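Local structure of iron-regulated outer membrane protein (4B7O) at residues A[522-534]-A[577-589]. The protein is a TonB-dependent transporter of the Neisseria meningitidis outer membrane that takes up iron, with siderophore uptake suggested only by its family. Numbering follows the deposited sequence.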
ATOM      1  N   LYS A 522      26.940  -8.643  -4.988  1.00 46.99           N
ATOM      2  CA  LYS A 522      27.862  -9.337  -4.126  1.00 46.21           C
ATOM      3  C   LYS A 522      27.444 -10.787  -3.935  1.00 54.30           C
ATOM      4  O   LYS A 522      28.299 -11.699  -3.811  1.00 53.92           O
ATOM      5  CB  LYS A 522      27.964  -8.601  -2.787  1.00 49.62           C
ATOM      6  CG  LYS A 522      28.721  -9.368  -1.702  1.00 53.00           C
ATOM      7  CD  LYS A 522      29.521  -8.420  -0.804  1.00 50.11           C
ATOM      8  CE  LYS A 522      30.442  -9.245   0.093  1.00 56.52           C
ATOM      9  NZ  LYS A 522      30.880  -8.450   1.275  1.00 59.10           N
ATOM     10  N   ARG A 523      26.127 -11.012  -3.948  1.00 52.35           N
ATOM     11  CA  ARG A 523      25.630 -12.300  -3.569  1.00 47.46           C
ATOM     12  C   ARG A 523      25.307 -13.119  -4.770  1.00 47.60           C
ATOM     13  O   ARG A 523      24.982 -14.292  -4.637  1.00 45.75           O
ATOM     14  CB  ARG A 523      24.437 -12.157  -2.682  1.00 54.19           C
ATOM     15  CG  ARG A 523      24.786 -11.787  -1.258  1.00 53.49           C
ATOM     16  CD  ARG A 523      24.019 -12.770  -0.382  1.00 61.42           C
ATOM     17  NE  ARG A 523      24.327 -12.646   1.039  1.00 65.41           N
ATOM     18  CZ  ARG A 523      23.410 -12.484   1.986  1.00 65.25           C
ATOM     19  NH1 ARG A 523      22.124 -12.461   1.645  1.00 59.03           N
ATOM     20  NH2 ARG A 523      23.782 -12.364   3.262  1.00 58.82           N
ATOM     21  N   GLY A 524      25.415 -12.529  -5.954  1.00 42.96           N
ATOM     22  CA  GLY A 524      25.210 -13.321  -7.147  1.00 43.52           C
ATOM     23  C   GLY A 524      24.586 -12.525  -8.250  1.00 46.64           C
ATOM     24  O   GLY A 524      24.103 -11.407  -8.019  1.00 51.19           O
ATOM     25  N   ILE A 525      24.620 -13.070  -9.467  1.00 45.68           N
ATOM     26  CA  ILE A 525      24.008 -12.359 -10.565  1.00 48.23           C
ATOM     27  C   ILE A 525      22.552 -12.740 -10.516  1.00 55.36           C
ATOM     28  O   ILE A 525      22.216 -13.866 -10.092  1.00 53.89           O
ATOM     29  CB  ILE A 525      24.596 -12.711 -11.937  1.00 49.24           C
ATOM     30  CG1 ILE A 525      26.102 -12.476 -11.954  1.00 54.62           C
ATOM     31  CG2 ILE A 525      23.977 -11.818 -12.995  1.00 47.83           C
ATOM     32  CD1 ILE A 525      26.515 -11.099 -11.442  1.00 54.35           C
ATOM     33  N   ILE A 526      21.705 -11.776 -10.884  1.00 56.16           N
ATOM     34  CA  ILE A 526      20.259 -11.956 -10.941  1.00 51.37           C
ATOM     35  C   ILE A 526      19.805 -11.521 -12.302  1.00 48.50           C
ATOM     36  O   ILE A 526      19.631 -10.315 -12.568  1.00 49.32           O
ATOM     37  CB  ILE A 526      19.502 -11.063  -9.950  1.00 52.97           C
ATOM     38  CG1 ILE A 526      19.907 -11.354  -8.491  1.00 47.06           C
ATOM     39  CG2 ILE A 526      18.008 -11.186 -10.225  1.00 53.44           C
ATOM     40  CD1 ILE A 526      19.605 -12.748  -7.975  1.00 48.50           C
ATOM     41  N   SER A 527      19.593 -12.514 -13.156  1.00 44.48           N
ATOM     42  CA  SER A 527      19.151 -12.274 -14.518  1.00 52.60           C
ATOM     43  C   SER A 527      17.602 -12.470 -14.706  1.00 56.36           C
ATOM     44  O   SER A 527      16.829 -12.620 -13.746  1.00 54.56           O
ATOM     45  CB  SER A 527      19.974 -13.170 -15.461  1.00 43.01           C
ATOM     46  OG  SER A 527      19.949 -12.658 -16.793  1.00 51.70           O
ATOM     47  N   ILE A 528      17.161 -12.482 -15.950  1.00 54.43           N
ATOM     48  CA  ILE A 528      15.795 -12.853 -16.263  1.00 54.65           C
ATOM     49  C   ILE A 528      15.846 -13.851 -17.418  1.00 56.88           C
ATOM     50  O   ILE A 528      16.595 -13.644 -18.368  1.00 56.16           O
ATOM     51  CB  ILE A 528      15.004 -11.617 -16.660  1.00 53.07           C
ATOM     52  CG1 ILE A 528      13.531 -11.961 -16.924  1.00 52.50           C
ATOM     53  CG2 ILE A 528      15.672 -10.913 -17.823  1.00 49.20           C
ATOM     54  CD1 ILE A 528      12.644 -10.735 -17.027  1.00 47.75           C
ATOM     55  N   ALA A 529      15.067 -14.929 -17.323  1.00 53.37           N
ATOM     56  CA  ALA A 529      15.050 -15.973 -18.346  1.00 50.77           C
ATOM     57  C   ALA A 529      14.489 -15.476 -19.666  1.00 52.00           C
ATOM     58  O   ALA A 529      13.841 -14.432 -19.721  1.00 58.01           O
ATOM     59  CB  ALA A 529      14.292 -17.170 -17.846  1.00 46.56           C
ATOM     60  N   ASP A 530      14.786 -16.185 -20.741  1.00 52.18           N
ATOM     61  CA  ASP A 530      14.218 -15.845 -22.064  1.00 58.12           C
ATOM     62  C   ASP A 530      12.698 -16.005 -22.127  1.00 57.24           C
ATOM     63  O   ASP A 530      12.137 -16.967 -21.580  1.00 53.95           O
ATOM     64  CB  ASP A 530      14.842 -16.727 -23.167  1.00 58.36           C
ATOM     65  CG  ASP A 530      16.101 -16.103 -23.783  1.00 68.06           C
ATOM     66  OD1 ASP A 530      16.109 -14.863 -24.066  1.00 61.21           O
ATOM     67  OD2 ASP A 530      17.078 -16.875 -23.987  1.00 67.22           O
ATOM     68  N   GLY A 531      12.052 -15.089 -22.849  1.00 61.50           N
ATOM     69  CA  GLY A 531      10.589 -15.076 -23.010  1.00 59.06           C
ATOM     70  C   GLY A 531       9.729 -15.141 -21.743  1.00 60.89           C
ATOM     71  O   GLY A 531       8.552 -15.471 -21.839  1.00 58.98           O
ATOM     72  N   THR A 532      10.284 -14.845 -20.559  1.00 56.13           N
ATOM     73  CA  THR A 532       9.460 -14.847 -19.357  1.00 55.37           C
ATOM     74  C   THR A 532       8.439 -13.706 -19.427  1.00 51.79           C
ATOM     75  O   THR A 532       8.786 -12.576 -19.739  1.00 53.01           O
ATOM     76  CB  THR A 532      10.221 -14.819 -18.002  1.00 59.45           C
ATOM     77  OG1 THR A 532      10.218 -13.497 -17.451  1.00 61.48           O
ATOM     78  CG2 THR A 532      11.598 -15.346 -18.103  1.00 48.09           C
ATOM     79  N   LYS A 533       7.182 -14.036 -19.144  1.00 46.95           N
ATOM     80  CA  LYS A 533       6.034 -13.149 -19.368  1.00 46.28           C
ATOM     81  C   LYS A 533       5.598 -12.459 -18.064  1.00 41.44           C
ATOM     82  O   LYS A 533       6.011 -12.869 -16.952  1.00 39.62           O
ATOM     83  CB  LYS A 533       4.821 -13.970 -19.866  1.00 56.95           C
ATOM     84  CG  LYS A 533       5.107 -15.171 -20.788  1.00 52.77           C
ATOM     85  CD  LYS A 533       4.676 -14.873 -22.219  1.00 51.47           C
ATOM     86  CE  LYS A 533       5.759 -15.278 -23.219  1.00 65.06           C
ATOM     87  NZ  LYS A 533       6.269 -16.682 -23.033  1.00 60.20           N
ATOM     88  N   ALA A 534       4.729 -11.465 -18.230  1.00 37.32           N
ATOM     89  CA  ALA A 534       3.922 -10.860 -17.134  1.00 39.04           C
ATOM     90  C   ALA A 534       2.930 -11.817 -16.492  1.00 40.99           C
ATOM     91  O   ALA A 534       2.370 -12.672 -17.154  1.00 50.62           O
ATOM     92  CB  ALA A 534       3.183  -9.623 -17.606  1.00 30.23           C
ATOM     93  N   ALA A 577      26.510 -18.111  -8.671  1.00 72.88           N
ATOM     94  CA  ALA A 577      25.174 -18.363  -9.190  1.00 59.82           C
ATOM     95  C   ALA A 577      24.804 -17.152 -10.041  1.00 59.56           C
ATOM     96  O   ALA A 577      24.966 -15.993  -9.624  1.00 62.29           O
ATOM     97  CB  ALA A 577      24.171 -18.605  -8.046  1.00 57.38           C
ATOM     98  N   VAL A 578      24.403 -17.432 -11.270  1.00 55.42           N
ATOM     99  CA  VAL A 578      23.685 -16.490 -12.110  1.00 59.70           C
ATOM    100  C   VAL A 578      22.285 -17.097 -12.032  1.00 69.63           C
ATOM    101  O   VAL A 578      22.051 -18.203 -12.534  1.00 65.14           O
ATOM    102  CB  VAL A 578      24.234 -16.497 -13.571  1.00 63.01           C
ATOM    103  CG1 VAL A 578      23.326 -15.763 -14.570  1.00 64.65           C
ATOM    104  CG2 VAL A 578      25.645 -15.902 -13.629  1.00 67.87           C
ATOM    105  N   ARG A 579      21.356 -16.415 -11.375  1.00 63.30           N
ATOM    106  CA  ARG A 579      20.010 -16.939 -11.308  1.00 54.51           C
ATOM    107  C   ARG A 579      19.157 -16.102 -12.199  1.00 59.03           C
ATOM    108  O   ARG A 579      19.591 -15.010 -12.520  1.00 65.32           O
ATOM    109  CB  ARG A 579      19.536 -16.942  -9.885  1.00 49.67           C
ATOM    110  CG  ARG A 579      20.046 -18.199  -9.201  1.00 53.27           C
ATOM    111  CD  ARG A 579      19.815 -18.105  -7.718  1.00 54.03           C
ATOM    112  NE  ARG A 579      19.827 -16.704  -7.295  1.00 60.25           N
ATOM    113  CZ  ARG A 579      19.551 -16.309  -6.053  1.00 69.51           C
ATOM    114  NH1 ARG A 579      19.246 -17.233  -5.134  1.00 62.49           N
ATOM    115  NH2 ARG A 579      19.574 -15.002  -5.735  1.00 62.04           N
ATOM    116  N   GLU A 580      17.981 -16.585 -12.644  1.00 52.68           N
ATOM    117  CA  GLU A 580      17.138 -15.729 -13.489  1.00 51.71           C
ATOM    118  C   GLU A 580      15.642 -15.729 -13.134  1.00 56.09           C
ATOM    119  O   GLU A 580      15.112 -16.729 -12.640  1.00 55.53           O
ATOM    120  CB  GLU A 580      17.394 -15.992 -14.978  1.00 52.22           C
ATOM    121  CG  GLU A 580      17.899 -17.402 -15.269  1.00 52.97           C
ATOM    122  CD  GLU A 580      17.642 -17.822 -16.696  1.00 52.68           C
ATOM    123  OE1 GLU A 580      17.628 -16.955 -17.596  1.00 53.95           O
ATOM    124  OE2 GLU A 580      17.436 -19.023 -16.924  1.00 53.58           O
ATOM    125  N   ALA A 581      14.979 -14.591 -13.331  1.00 54.46           N
ATOM    126  CA  ALA A 581      13.534 -14.492 -13.087  1.00 56.02           C
ATOM    127  C   ALA A 581      12.823 -15.429 -14.061  1.00 53.83           C
ATOM    128  O   ALA A 581      13.170 -15.477 -15.224  1.00 56.02           O
ATOM    129  CB  ALA A 581      13.046 -13.060 -13.264  1.00 47.29           C
ATOM    130  N   VAL A 582      11.869 -16.197 -13.560  1.00 55.30           N
ATOM    131  CA  VAL A 582      11.061 -17.108 -14.365  1.00 51.68           C
ATOM    132  C   VAL A 582       9.635 -17.086 -13.895  1.00 50.33           C
ATOM    133  O   VAL A 582       9.372 -16.812 -12.723  1.00 54.00           O
ATOM    134  CB  VAL A 582      11.476 -18.587 -14.194  1.00 56.90           C
ATOM    135  CG1 VAL A 582      12.574 -18.920 -15.166  1.00 60.73           C
ATOM    136  CG2 VAL A 582      11.840 -18.940 -12.753  1.00 45.48           C
ATOM    137  N   ASN A 583       8.716 -17.384 -14.804  1.00 47.07           N
ATOM    138  CA  ASN A 583       7.345 -17.695 -14.412  1.00 43.81           C
ATOM    139  C   ASN A 583       7.340 -19.081 -13.786  1.00 42.27           C
ATOM    140  O   ASN A 583       7.779 -20.010 -14.395  1.00 46.89           O
ATOM    141  CB  ASN A 583       6.465 -17.608 -15.644  1.00 41.53           C
ATOM    142  CG  ASN A 583       6.649 -16.298 -16.375  1.00 44.08           C
ATOM    143  OD1 ASN A 583       7.313 -16.245 -17.411  1.00 50.21           O
ATOM    144  ND2 ASN A 583       6.139 -15.217 -15.805  1.00 42.03           N
ATOM    145  N   ALA A 584       6.889 -19.238 -12.559  1.00 44.53           N
ATOM    146  CA  ALA A 584       7.106 -20.511 -11.878  1.00 45.06           C
ATOM    147  C   ALA A 584       5.859 -21.203 -11.308  1.00 42.77           C
ATOM    148  O   ALA A 584       5.972 -22.228 -10.581  1.00 38.14           O
ATOM    149  CB  ALA A 584       8.161 -20.337 -10.777  1.00 49.06           C
ATOM    150  N   GLY A 585       4.691 -20.658 -11.645  1.00 41.14           N
ATOM    151  CA  GLY A 585       3.400 -21.311 -11.283  1.00 40.84           C
ATOM    152  C   GLY A 585       2.192 -20.408 -11.402  1.00 35.16           C
ATOM    153  O   GLY A 585       2.171 -19.429 -12.158  1.00 34.80           O
ATOM    154  N   TYR A 586       1.150 -20.731 -10.678  1.00 37.38           N
ATOM    155  CA  TYR A 586      -0.049 -19.865 -10.750  1.00 38.53           C
ATOM    156  C   TYR A 586      -0.686 -19.584  -9.349  1.00 36.22           C
ATOM    157  O   TYR A 586      -0.468 -20.303  -8.399  1.00 42.95           O
ATOM    158  CB  TYR A 586      -1.045 -20.453 -11.765  1.00 36.24           C
ATOM    159  CG  TYR A 586      -1.489 -21.832 -11.403  1.00 34.56           C
ATOM    160  CD1 TYR A 586      -2.559 -22.011 -10.568  1.00 38.65           C
ATOM    161  CD2 TYR A 586      -0.846 -22.971 -11.899  1.00 39.45           C
ATOM    162  CE1 TYR A 586      -2.997 -23.277 -10.182  1.00 37.76           C
ATOM    163  CE2 TYR A 586      -1.261 -24.244 -11.518  1.00 36.76           C
ATOM    164  CZ  TYR A 586      -2.350 -24.366 -10.651  1.00 40.27           C
ATOM    165  OH  TYR A 586      -2.822 -25.560 -10.231  1.00 43.20           O
ATOM    166  N   ILE A 587      -1.474 -18.546  -9.239  1.00 38.26           N
ATOM    167  CA  ILE A 587      -2.080 -18.195  -7.957  1.00 39.79           C
ATOM    168  C   ILE A 587      -3.624 -18.289  -8.087  1.00 37.64           C
ATOM    169  O   ILE A 587      -4.198 -17.836  -9.060  1.00 35.92           O
ATOM    170  CB  ILE A 587      -1.635 -16.757  -7.540  1.00 42.45           C
ATOM    171  CG1 ILE A 587      -0.128 -16.681  -7.256  1.00 43.25           C
ATOM    172  CG2 ILE A 587      -2.343 -16.261  -6.302  1.00 45.72           C
ATOM    173  CD1 ILE A 587       0.487 -15.330  -7.616  1.00 41.04           C
ATOM    174  N   LYS A 588      -4.268 -18.926  -7.120  1.00 39.21           N
ATOM    175  CA  LYS A 588      -5.728 -18.823  -6.939  1.00 41.29           C
ATOM    176  C   LYS A 588      -6.116 -18.194  -5.629  1.00 39.62           C
ATOM    177  O   LYS A 588      -5.482 -18.418  -4.595  1.00 40.15           O
ATOM    178  CB  LYS A 588      -6.397 -20.174  -7.101  1.00 41.07           C
ATOM    179  CG  LYS A 588      -6.645 -20.447  -8.584  1.00 43.13           C
ATOM    180  CD  LYS A 588      -7.067 -21.860  -8.840  1.00 40.89           C
ATOM    181  CE  LYS A 588      -7.059 -22.131 -10.332  1.00 50.98           C
ATOM    182  NZ  LYS A 588      -8.145 -21.340 -10.971  1.00 55.26           N
ATOM    183  N   ASN A 589      -7.146 -17.369  -5.682  1.00 40.44           N
ATOM    184  CA  ASN A 589      -7.695 -16.789  -4.475  1.00 35.32           C
ATOM    185  C   ASN A 589      -9.207 -16.624  -4.547  1.00 38.17           C
ATOM    186  O   ASN A 589      -9.730 -16.241  -5.587  1.00 38.71           O
ATOM    187  CB  ASN A 589      -7.071 -15.436  -4.264  1.00 34.12           C
ATOM    188  CG  ASN A 589      -7.272 -14.912  -2.849  1.00 34.15           C
ATOM    189  OD1 ASN A 589      -7.550 -15.676  -1.921  1.00 34.06           O
ATOM    190  ND2 ASN A 589      -7.135 -13.603  -2.683  1.00 28.59           N
TER
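Ile526 CD1 lies at the edge of the Arg579 guanidinium, in its plane, 3.2 Å from Arg579 NH2; the arginine reaches it with CG beside its own backbone N (chi1 -83°) and a bend at chi3 that turns the head alongside the isoleucine. Arg579 NE is buried here with no polar partner in the model. The Asn583 amide, by contrast, is held by two hydrogen bonds to the backbone of Lys533, both partners in or near its plane: Lys533 N gives its hydrogen to a lone pair of Asn583 OD1 (2.8 Å), while Asn583 ND2 donates to Lys533 O (2.6 Å). The same ND2 also bonds to the carbonyl of Asp564, so one side chain ties 522-534 to strand 551-567.

Ile526 and Arg579 belong to a short parallel pairing of 525-528 with 578-581, unusual in a barrel whose neighbouring strands are antiparallel; Asn583 lies beyond its end. In this TonB-dependent receptor, 525-528 belongs to the long excursion between barrel strands 498-509 and 535-547 and docks on the first residues of strand 578-600. Five backbone bonds join them, among them Arg579 N to Ile525 O, nearly straight at 175°, and Ser527 N to Arg579 O at 2.6 Å. Ile525 CB packs on Val578 CG2 (3.8 Å), whereas Ile528 CG1 rests against Ala581 CB on the other face. Beyond the pairing, a type II turn from Ala529 to Thr532 swings the chain round, and Ala529 CB touches Val582 CG1 at 3.6 Å. Ser527 OG bonds to Asp475, and Glu580 OE2 to Gln570.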